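Local coordinates for protein 3-dehydroshikimate dehydratase (Bacillus anthracis, PDB 3DX5) that catalyses the manganese-dependent dehydration of 3-dehydroshikimate to 3,4-dihydroxybenzoate, a precursor of the siderophore petrobactin, at residues T143-L148 with I176-A181; E157-V162 with L167-D172; R52-L57 with A93-T98. All coordinates share one frame; numbering follows the deposited sequence. Where two conformers were deposited one is given.

How the contacts relate
Contacts 1 and 2 adjoin each other, with centres about 13 Å apart, and are linked through strand 167-172, which forms one side of contact 2 and runs on into helix 173-178 of contact 1. Contact 2 is fully buried and apolar where it touches, joining a helix to its strand. Contact 1, at the ligand-binding end, is smaller and mixes a carboxylate, a hydroxyl and aliphatic groups. Contact 3 is separate: its centre lies about 33 Å from that of contact 1, across the chain's centre, and about 28 Å from that of contact 2. It joins two outer helices through one partly exposed leucine set against aromatic rings.

Contact 1. Residues T143-L148 with I176-A181; sequences THPNTL and IWESGA. With DHB (3,4-dihydroxybenzoic acid), chain D.
Pro145 meets Glu178 and Thr143 meets Ile176 where two neighbouring beta-alpha units of the TIM barrel come together at their ligand-binding ends: residues 143-148 lie in the loop after strand 138-142, and residues 176-181 run from the helix that follows strand 167-172 into the turn after it. The interface is small, 146 Å² in all, and no hydrogen bond crosses it.

The pyrrolidine ring of Pro145, followed from CB, keeps one partner throughout. Its CB lies 4.0 Å from Glu178 OE1, its CG comes to 3.5 Å of that same OE1, and its CD returns to 3.8 Å. The two side chains run at about a right angle, with an extended glutamate bringing its carboxylate to the ring. OE1 has a stronger partner in His175 ND1, a hydrogen bond. Because His175 NE2 is hydrogen-bonded to 3,4-dihydroxybenzoic acid, Glu178 is a second-shell residue placed to orient this imidazole.

Thr143 OG1 lies 3.9 Å from Ile176 CG1, an ordinary van der Waals contact. With chi1 at 52°, the hydroxyl sits between the backbone N and the carbonyl carbon, and there it accepts a hydrogen bond from Asp172 N, tying the loop to the adjacent strand end.

His144, inferred to be the proton acceptor, turns away from the helix: its NE2 is 2.9 Å from both O3 and C3 of the bound acid, which meet the edge of the imidazole. The His175 ring is edge-to-face with that of His144. Thr147 OG1 donates to His144 O from 31° outside the carbonyl plane. On the other segment, Gly180 has positive phi and closes a Schellman motif. Just before it, Ser179 OG donates to Ile176 O over 2.6 Å, in line with one lone pair of the carbonyl, in its plane.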
loop_
_atom_site.group_PDB
_atom_site.type_symbol
_atom_site.label_atom_id
_atom_site.label_comp_id
_atom_site.label_asym_id
_atom_site.label_seq_id
_atom_site.Cartn_x
_atom_site.Cartn_y
_atom_site.Cartn_z
ATOM N N THR A 143 15.442 6.103 -12.375
ATOM C CA THR A 143 16.688 5.413 -12.058
ATOM C C THR A 143 16.488 4.623 -10.731
ATOM O O THR A 143 16.213 5.215 -9.675
ATOM C CB THR A 143 17.849 6.408 -11.934
ATOM O OG1 THR A 143 17.462 7.432 -11.030
ATOM C CG2 THR A 143 18.197 7.092 -13.325
ATOM N N HIS A 144 16.609 3.299 -10.823
ATOM C CA HIS A 144 16.258 2.367 -9.753
ATOM C C HIS A 144 17.110 1.103 -9.743
ATOM O O HIS A 144 17.388 0.562 -10.815
ATOM C CB HIS A 144 14.817 1.895 -9.939
ATOM C CG HIS A 144 13.942 2.295 -8.816
ATOM N ND1 HIS A 144 13.235 1.387 -8.061
ATOM C CD2 HIS A 144 13.734 3.512 -8.252
ATOM C CE1 HIS A 144 12.557 2.040 -7.133
ATOM N NE2 HIS A 144 12.851 3.331 -7.225
ATOM N N PRO A 145 17.515 0.635 -8.527
ATOM C CA PRO A 145 18.189 -0.661 -8.424
ATOM C C PRO A 145 17.228 -1.780 -8.896
ATOM O O PRO A 145 15.991 -1.600 -8.912
ATOM C CB PRO A 145 18.509 -0.791 -6.925
ATOM C CG PRO A 145 17.432 0.081 -6.257
ATOM C CD PRO A 145 17.237 1.226 -7.197
ATOM N N ASN A 146 17.796 -2.894 -9.338
ATOM C CA ASN A 146 16.960 -4.028 -9.791
ATOM C C ASN A 146 16.089 -3.704 -11.002
ATOM O O ASN A 146 14.995 -4.237 -11.152
ATOM C CB ASN A 146 16.154 -4.625 -8.592
ATOM C CG ASN A 146 17.083 -5.005 -7.427
ATOM O OD1 ASN A 146 16.969 -4.491 -6.304
ATOM N ND2 ASN A 146 18.067 -5.824 -7.726
ATOM N N THR A 147 16.573 -2.787 -11.843
ATOM C CA THR A 147 15.947 -2.471 -13.132
ATOM C C THR A 147 17.065 -2.251 -14.155
ATOM O O THR A 147 18.249 -2.305 -13.793
ATOM C CB THR A 147 15.052 -1.209 -13.087
ATOM O OG1 THR A 147 15.873 -0.043 -13.070
ATOM C CG2 THR A 147 14.079 -1.213 -11.870
ATOM N N LEU A 148 16.711 -1.982 -15.406
ATOM C CA LEU A 148 17.726 -1.664 -16.430
ATOM C C LEU A 148 18.440 -0.336 -16.171
ATOM O O LEU A 148 19.551 -0.090 -16.693
ATOM C CB LEU A 148 17.116 -1.680 -17.833
ATOM C CG LEU A 148 16.785 -3.102 -18.386
ATOM C CD1 LEU A 148 15.751 -3.000 -19.506
ATOM C CD2 LEU A 148 18.038 -3.859 -18.891
ATOM N N ILE A 176 20.787 6.696 -7.557
ATOM C CA ILE A 176 21.965 6.933 -8.358
ATOM C C ILE A 176 23.212 6.791 -7.467
ATOM O O ILE A 176 24.153 6.079 -7.818
ATOM C CB ILE A 176 21.834 8.336 -9.050
ATOM C CG1 ILE A 176 21.287 8.133 -10.452
ATOM C CG2 ILE A 176 23.142 9.105 -9.063
ATOM C CD1 ILE A 176 22.180 7.266 -11.367
ATOM N N TRP A 177 23.179 7.422 -6.298
ATOM C CA TRP A 177 24.255 7.329 -5.314
ATOM C C TRP A 177 24.504 5.864 -4.873
ATOM O O TRP A 177 25.643 5.403 -4.788
ATOM C CB TRP A 177 23.899 8.199 -4.117
ATOM C CG TRP A 177 24.925 8.113 -3.051
ATOM C CD1 TRP A 177 26.084 8.839 -2.970
ATOM C CD2 TRP A 177 24.904 7.255 -1.913
ATOM N NE1 TRP A 177 26.789 8.476 -1.847
ATOM C CE2 TRP A 177 26.087 7.510 -1.177
ATOM C CE3 TRP A 177 23.995 6.303 -1.429
ATOM C CZ2 TRP A 177 26.385 6.842 0.013
ATOM C CZ3 TRP A 177 24.300 5.633 -0.244
ATOM C CH2 TRP A 177 25.482 5.907 0.455
ATOM N N GLU A 178 23.422 5.144 -4.619
ATOM C CA GLU A 178 23.447 3.731 -4.269
ATOM C C GLU A 178 24.199 2.929 -5.311
ATOM O O GLU A 178 24.907 2.025 -4.951
ATOM C CB GLU A 178 21.999 3.218 -4.125
ATOM C CG GLU A 178 21.820 1.698 -4.029
ATOM C CD GLU A 178 20.357 1.320 -3.705
ATOM O OE1 GLU A 178 19.420 1.998 -4.169
ATOM O OE2 GLU A 178 20.151 0.369 -2.942
ATOM N N SER A 179 24.063 3.273 -6.590
ATOM C CA SER A 179 24.742 2.519 -7.649
ATOM C C SER A 179 26.237 2.781 -7.654
ATOM O O SER A 179 26.949 2.130 -8.367
ATOM C CB SER A 179 24.177 2.851 -9.039
ATOM O OG SER A 179 24.669 4.114 -9.493
ATOM N N GLY A 180 26.717 3.749 -6.882
ATOM C CA GLY A 180 28.139 4.035 -6.843
ATOM C C GLY A 180 28.512 5.232 -7.701
ATOM O O GLY A 180 29.638 5.635 -7.665
ATOM N N ALA A 181 27.567 5.805 -8.457
ATOM C CA ALA A 181 27.838 6.995 -9.295
ATOM C C ALA A 181 27.792 8.303 -8.469
ATOM O O ALA A 181 27.094 8.386 -7.450
ATOM C CB ALA A 181 26.828 7.067 -10.431
HETATM C C1 DHB D . 8.900 3.545 -5.568
HETATM C C2 DHB D . 9.825 4.547 -5.847
HETATM C C3 DHB D . 11.080 4.544 -5.230
HETATM O O3 DHB D . 12.044 5.492 -5.457
HETATM C C4 DHB D . 11.404 3.448 -4.314
HETATM O O4 DHB D . 12.630 3.475 -3.745
HETATM C C5 DHB D . 10.483 2.435 -4.065
HETATM C C6 DHB D . 9.229 2.501 -4.699
HETATM C C DHB D . 7.538 3.593 -6.239
HETATM O O1 DHB D . 6.673 2.725 -6.084
HETATM O O2 DHB D . 7.232 4.627 -7.020
#

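Contact 2. Residues E157-V162 with L167-D172; sequences ELLGEV and LKINLD. With MN (manganese (II) ion), chain B.
Leu159 sets CD2 against both Leu167 and Ile169, and CD1 against Ile169, at an oblique angle to both side chains. Leu159 CD2 is 3.7 Å from Leu167 CD2 and 3.9 Å from Ile169 CD1, while Leu159 CD1 lies 3.9 Å from Ile169 CG1, so one leucine covers two strand residues that alternate with Lys168. Val162, one turn further along the helix, approaches differently: its side chain stands roughly perpendicular to Leu167, whose CD2 is 3.7 Å from Val162 CB and about equally far from both valine methyls. Leu167 CD2 reaches both helix residues because its CG is opposite the backbone N (chi1 -176°), directing the chain at the helix.

All four residues are buried, and the layer is purely apolar; Trp193 adjoins Leu159 and Ile169, and Cys129 adjoins Leu167. At the far end of the strand Asp172 OD2 binds manganese at 2.1 Å, alongside Glu142, His198 and Glu253, and its OD1 forms a salt bridge with Lys200. The axes of segments 157-162 and 167-172 run nearly antiparallel (162°), 9.6 Å apart at closest, as expected for the helix and second strand of a beta-alpha-beta unit in a TIM barrel.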
loop_
_atom_site.group_PDB
_atom_site.type_symbol
_atom_site.label_atom_id
_atom_site.label_comp_id
_atom_site.label_asym_id
_atom_site.label_seq_id
_atom_site.Cartn_x
_atom_site.Cartn_y
_atom_site.Cartn_z
ATOM N N GLU A 157 23.197 3.836 -21.938
ATOM C CA GLU A 157 23.097 2.857 -22.996
ATOM C C GLU A 157 21.623 2.620 -23.432
ATOM O O GLU A 157 21.315 2.630 -24.610
ATOM C CB GLU A 157 23.718 1.573 -22.484
ATOM C CG GLU A 157 23.732 0.496 -23.465
ATOM C CD GLU A 157 25.023 0.513 -24.234
ATOM O OE1 GLU A 157 25.878 -0.378 -23.963
ATOM O OE2 GLU A 157 25.199 1.437 -25.078
ATOM N N LEU A 158 20.733 2.403 -22.462
ATOM C CA LEU A 158 19.300 2.202 -22.735
ATOM C C LEU A 158 18.701 3.346 -23.565
ATOM O O LEU A 158 17.940 3.113 -24.507
ATOM C CB LEU A 158 18.525 2.080 -21.422
ATOM C CG LEU A 158 17.115 1.500 -21.581
ATOM C CD1 LEU A 158 17.141 0.067 -22.171
ATOM C CD2 LEU A 158 16.449 1.472 -20.221
ATOM N N LEU A 159 19.039 4.580 -23.187
ATOM C CA LEU A 159 18.522 5.776 -23.867
ATOM C C LEU A 159 18.981 5.805 -25.327
ATOM O O LEU A 159 18.204 6.144 -26.245
ATOM C CB LEU A 159 18.976 7.045 -23.144
ATOM C CG LEU A 159 18.337 7.267 -21.764
ATOM C CD1 LEU A 159 19.151 8.316 -20.995
ATOM C CD2 LEU A 159 16.825 7.688 -21.865
ATOM N N GLY A 160 20.231 5.412 -25.538
ATOM C CA GLY A 160 20.769 5.310 -26.897
ATOM C C GLY A 160 20.169 4.128 -27.641
ATOM O O GLY A 160 19.983 4.206 -28.840
ATOM N N GLU A 161 19.821 3.040 -26.950
ATOM C CA GLU A 161 19.264 1.869 -27.654
ATOM C C GLU A 161 17.813 2.111 -28.103
ATOM O O GLU A 161 17.400 1.692 -29.206
ATOM C CB GLU A 161 19.355 0.612 -26.774
ATOM C CG GLU A 161 20.796 0.112 -26.496
ATOM C CD GLU A 161 20.910 -0.852 -25.279
ATOM O OE1 GLU A 161 20.182 -0.729 -24.271
ATOM O OE2 GLU A 161 21.769 -1.757 -25.321
ATOM N N VAL A 162 17.013 2.749 -27.250
ATOM C CA VAL A 162 15.619 3.048 -27.610
ATOM C C VAL A 162 15.585 4.151 -28.688
ATOM O O VAL A 162 14.858 4.036 -29.701
ATOM C CB VAL A 162 14.766 3.468 -26.383
ATOM C CG1 VAL A 162 13.380 3.972 -26.819
ATOM C CG2 VAL A 162 14.608 2.297 -25.373
ATOM N N LEU A 167 11.280 9.475 -24.817
ATOM C CA LEU A 167 11.804 8.738 -23.652
ATOM C C LEU A 167 12.653 9.705 -22.849
ATOM O O LEU A 167 13.616 10.310 -23.374
ATOM C CB LEU A 167 12.678 7.567 -24.093
ATOM C CG LEU A 167 13.151 6.740 -22.898
ATOM C CD1 LEU A 167 11.900 6.130 -22.225
ATOM C CD2 LEU A 167 14.100 5.664 -23.424
ATOM N N LYS A 168 12.305 9.858 -21.579
ATOM C CA LYS A 168 13.003 10.819 -20.731
ATOM C C LYS A 168 13.351 10.115 -19.430
ATOM O O LYS A 168 13.104 8.916 -19.325
ATOM C CB LYS A 168 12.115 12.033 -20.500
ATOM C CG LYS A 168 11.746 12.765 -21.807
ATOM C CD LYS A 168 12.983 13.471 -22.427
ATOM C CE LYS A 168 12.592 14.169 -23.719
ATOM N NZ LYS A 168 13.735 14.903 -24.267
ATOM N N ILE A 169 13.938 10.843 -18.475
ATOM C CA ILE A 169 14.402 10.275 -17.196
ATOM C C ILE A 169 13.793 11.040 -15.996
ATOM O O ILE A 169 13.785 12.295 -15.959
ATOM C CB ILE A 169 15.968 10.357 -17.080
ATOM C CG1 ILE A 169 16.672 9.489 -18.175
ATOM C CG2 ILE A 169 16.485 9.953 -15.646
ATOM C CD1 ILE A 169 16.468 7.964 -18.016
ATOM N N ASN A 170 13.367 10.270 -14.995
ATOM C CA ASN A 170 13.118 10.774 -13.659
ATOM C C ASN A 170 14.351 10.424 -12.823
ATOM O O ASN A 170 14.577 9.232 -12.497
ATOM C CB ASN A 170 11.876 10.122 -13.014
ATOM C CG ASN A 170 11.598 10.699 -11.627
ATOM O OD1 ASN A 170 11.931 11.847 -11.360
ATOM N ND2 ASN A 170 11.075 9.891 -10.736
ATOM N N LEU A 171 15.148 11.442 -12.469
ATOM C CA LEU A 171 16.451 11.191 -11.819
ATOM C C LEU A 171 16.252 11.090 -10.297
ATOM O O LEU A 171 15.937 12.080 -9.634
ATOM C CB LEU A 171 17.457 12.291 -12.170
ATOM C CG LEU A 171 18.878 12.097 -11.626
ATOM C CD1 LEU A 171 19.397 10.711 -11.856
ATOM C CD2 LEU A 171 19.793 13.089 -12.310
ATOM N N ASP A 172 16.435 9.886 -9.753
ATOM C CA ASP A 172 16.244 9.649 -8.307
ATOM C C ASP A 172 17.667 9.563 -7.732
ATOM O O ASP A 172 18.354 8.548 -7.870
ATOM C CB ASP A 172 15.418 8.368 -8.124
ATOM C CG ASP A 172 15.051 8.079 -6.668
ATOM O OD1 ASP A 172 15.874 8.291 -5.753
ATOM O OD2 ASP A 172 13.926 7.593 -6.451
HETATM MN MN MN B . 11.809 7.314 -6.546
#

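Contact 3. Residues R52-L57 with A93-T98; sequences RELNCL and ANWFKT
The backbones come nearest at Leu54 and Phe96, whose CA atoms are 7.1 Å apart, where the C-terminal parts of helices 47-56 and 79-96 approach each other. Across this gap a single side chain carries the contact from the first helix: Leu54 reaches into the angle between Trp95 and Phe96.

Its CD1 stands over one face of the indole, 4.0 Å from the centroid of the five-membered ring of Trp95 and only 13° off the ring normal. That near-vertical approach defines a CH-pi contact, and CE2, at 3.9 Å from Leu54 CD1, is the nearest indole atom. The same methyl lies 3.7 Å from the backbone O of Trp95, so it is lodged against both the ring and the main chain of one residue.

Phe96 is met by both branches of the leucine. Its CD1 is 3.7 Å from Leu54 CD1 and equally far from Leu54 CD2, with the benzyl group set obliquely to the leucine chain. The two aromatic side chains leave the helix in different directions: Trp95 has CG opposite the backbone N (chi1 -178°), whereas in Phe96 it is opposite the carbonyl carbon (chi1 -76°). Beyond the two segments Trp95 stacks on Tyr47, and Phe96 continues inward onto Ala39 and Leu42 of helix 36-45 and Ile64 of strand 64-68.

Right after Phe96 the chain leaves helical geometry. Lys97 adopts positive phi, and the chain closes a Schellman motif in which Thr98 N bonds to Ala93 O over 2.9 Å, while the Lys97 N to Asn94 O bond is weak. Away from the manganese and ligand site, the contact joins helices flanking strand 64-68 in sequence, a contact between helices of the outer layer of a TIM barrel.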
loop_
_atom_site.group_PDB
_atom_site.type_symbol
_atom_site.label_atom_id
_atom_site.label_comp_id
_atom_site.label_asym_id
_atom_site.label_seq_id
_atom_site.Cartn_x
_atom_site.Cartn_y
_atom_site.Cartn_z
ATOM N N ARG A 52 -13.639 19.998 -9.422
ATOM C CA ARG A 52 -13.683 21.285 -8.740
ATOM C C ARG A 52 -12.287 21.664 -8.239
ATOM O O ARG A 52 -11.858 22.800 -8.437
ATOM C CB ARG A 52 -14.736 21.307 -7.620
ATOM C CG ARG A 52 -16.167 21.350 -8.148
ATOM C CD ARG A 52 -17.187 21.807 -7.103
ATOM N NE ARG A 52 -18.556 21.490 -7.519
ATOM C CZ ARG A 52 -19.212 20.393 -7.142
ATOM N NH1 ARG A 52 -18.625 19.513 -6.342
ATOM N NH2 ARG A 52 -20.454 20.173 -7.563
ATOM N N GLU A 53 -11.568 20.716 -7.637
ATOM C CA GLU A 53 -10.183 20.986 -7.195
ATOM C C GLU A 53 -9.291 21.373 -8.344
ATOM O O GLU A 53 -8.549 22.345 -8.240
ATOM C CB GLU A 53 -9.527 19.810 -6.448
ATOM C CG GLU A 53 -10.078 19.584 -5.049
ATOM C CD GLU A 53 -9.955 20.816 -4.136
ATOM O OE1 GLU A 53 -8.838 21.354 -3.980
ATOM O OE2 GLU A 53 -10.988 21.233 -3.564
ATOM N N LEU A 54 -9.352 20.614 -9.439
ATOM C CA LEU A 54 -8.468 20.857 -10.584
ATOM C C LEU A 54 -8.692 22.272 -11.131
ATOM O O LEU A 54 -7.742 22.948 -11.509
ATOM C CB LEU A 54 -8.636 19.764 -11.657
ATOM C CG LEU A 54 -8.199 18.345 -11.204
ATOM C CD1 LEU A 54 -8.423 17.253 -12.269
ATOM C CD2 LEU A 54 -6.714 18.345 -10.687
ATOM N N ASN A 55 -9.939 22.736 -11.104
ATOM C CA ASN A 55 -10.243 24.090 -11.589
ATOM C C ASN A 55 -9.675 25.254 -10.757
ATOM O O ASN A 55 -9.616 26.365 -11.261
ATOM C CB ASN A 55 -11.741 24.261 -11.832
ATOM C CG ASN A 55 -12.262 23.321 -12.933
ATOM O OD1 ASN A 55 -11.482 22.745 -13.725
ATOM N ND2 ASN A 55 -13.586 23.159 -12.983
ATOM N N CYS A 56 -9.243 25.011 -9.514
ATOM C CA CYS A 56 -8.537 26.053 -8.743
ATOM C C CYS A 56 -7.076 25.826 -8.567
ATOM O O CYS A 56 -6.467 26.619 -7.837
ATOM C CB CYS A 56 -8.979 26.145 -7.300
ATOM S SG CYS A 56 -10.590 25.810 -7.010
ATOM N N LEU A 57 -6.512 24.749 -9.130
ATOM C CA LEU A 57 -5.096 24.476 -8.876
ATOM C C LEU A 57 -4.242 25.636 -9.261
ATOM O O LEU A 57 -3.336 25.995 -8.525
ATOM C CB LEU A 57 -4.575 23.273 -9.629
ATOM C CG LEU A 57 -4.827 21.947 -8.987
ATOM C CD1 LEU A 57 -3.960 20.939 -9.748
ATOM C CD2 LEU A 57 -4.513 21.978 -7.484
ATOM N N ALA A 93 -3.935 11.613 -17.726
ATOM C CA ALA A 93 -2.994 12.741 -17.892
ATOM C C ALA A 93 -3.667 13.944 -18.536
ATOM O O ALA A 93 -3.405 15.083 -18.172
ATOM C CB ALA A 93 -1.764 12.324 -18.711
ATOM N N ASN A 94 -4.544 13.688 -19.498
ATOM C CA ASN A 94 -5.339 14.733 -20.097
ATOM C C ASN A 94 -6.207 15.431 -19.050
ATOM O O ASN A 94 -6.229 16.658 -18.977
ATOM C CB ASN A 94 -6.202 14.178 -21.230
ATOM C CG ASN A 94 -6.741 15.284 -22.104
ATOM O OD1 ASN A 94 -7.935 15.592 -22.106
ATOM N ND2 ASN A 94 -5.847 15.925 -22.815
ATOM N N TRP A 95 -6.890 14.653 -18.201
ATOM C CA TRP A 95 -7.788 15.236 -17.231
ATOM C C TRP A 95 -6.999 16.046 -16.189
ATOM O O TRP A 95 -7.375 17.173 -15.830
ATOM C CB TRP A 95 -8.597 14.123 -16.561
ATOM C CG TRP A 95 -9.605 14.594 -15.566
ATOM C CD1 TRP A 95 -10.466 15.657 -15.694
ATOM C CD2 TRP A 95 -9.913 13.976 -14.308
ATOM N NE1 TRP A 95 -11.285 15.731 -14.587
ATOM C CE2 TRP A 95 -10.971 14.708 -13.729
ATOM C CE3 TRP A 95 -9.409 12.851 -13.631
ATOM C CZ2 TRP A 95 -11.518 14.385 -12.471
ATOM C CZ3 TRP A 95 -9.944 12.523 -12.366
ATOM C CH2 TRP A 95 -10.997 13.286 -11.811
ATOM N N PHE A 96 -5.898 15.474 -15.718
ATOM C CA PHE A 96 -5.063 16.132 -14.721
ATOM C C PHE A 96 -4.127 17.201 -15.272
ATOM O O PHE A 96 -3.442 17.882 -14.504
ATOM C CB PHE A 96 -4.276 15.092 -13.926
ATOM C CG PHE A 96 -5.121 14.359 -12.901
ATOM C CD1 PHE A 96 -5.563 15.012 -11.734
ATOM C CD2 PHE A 96 -5.509 13.054 -13.121
ATOM C CE1 PHE A 96 -6.343 14.346 -10.781
ATOM C CE2 PHE A 96 -6.302 12.365 -12.188
ATOM C CZ PHE A 96 -6.725 13.015 -11.009
ATOM N N LYS A 97 -4.104 17.341 -16.602
ATOM C CA LYS A 97 -3.238 18.289 -17.309
ATOM C C LYS A 97 -1.724 18.092 -17.076
ATOM O O LYS A 97 -0.999 19.017 -16.767
ATOM C CB LYS A 97 -3.686 19.734 -17.081
ATOM C CG LYS A 97 -5.188 19.939 -17.466
ATOM C CD LYS A 97 -5.543 21.412 -17.491
ATOM C CE LYS A 97 -7.043 21.656 -17.841
ATOM N NZ LYS A 97 -7.372 23.108 -17.766
ATOM N N THR A 98 -1.256 16.871 -17.241
ATOM C CA THR A 98 0.168 16.610 -17.124
ATOM C C THR A 98 0.596 15.933 -18.431
ATOM O O THR A 98 -0.209 15.264 -19.072
ATOM C CB THR A 98 0.518 15.756 -15.836
ATOM O OG1 THR A 98 1.913 15.504 -15.802
ATOM C CG2 THR A 98 -0.168 14.385 -15.819
#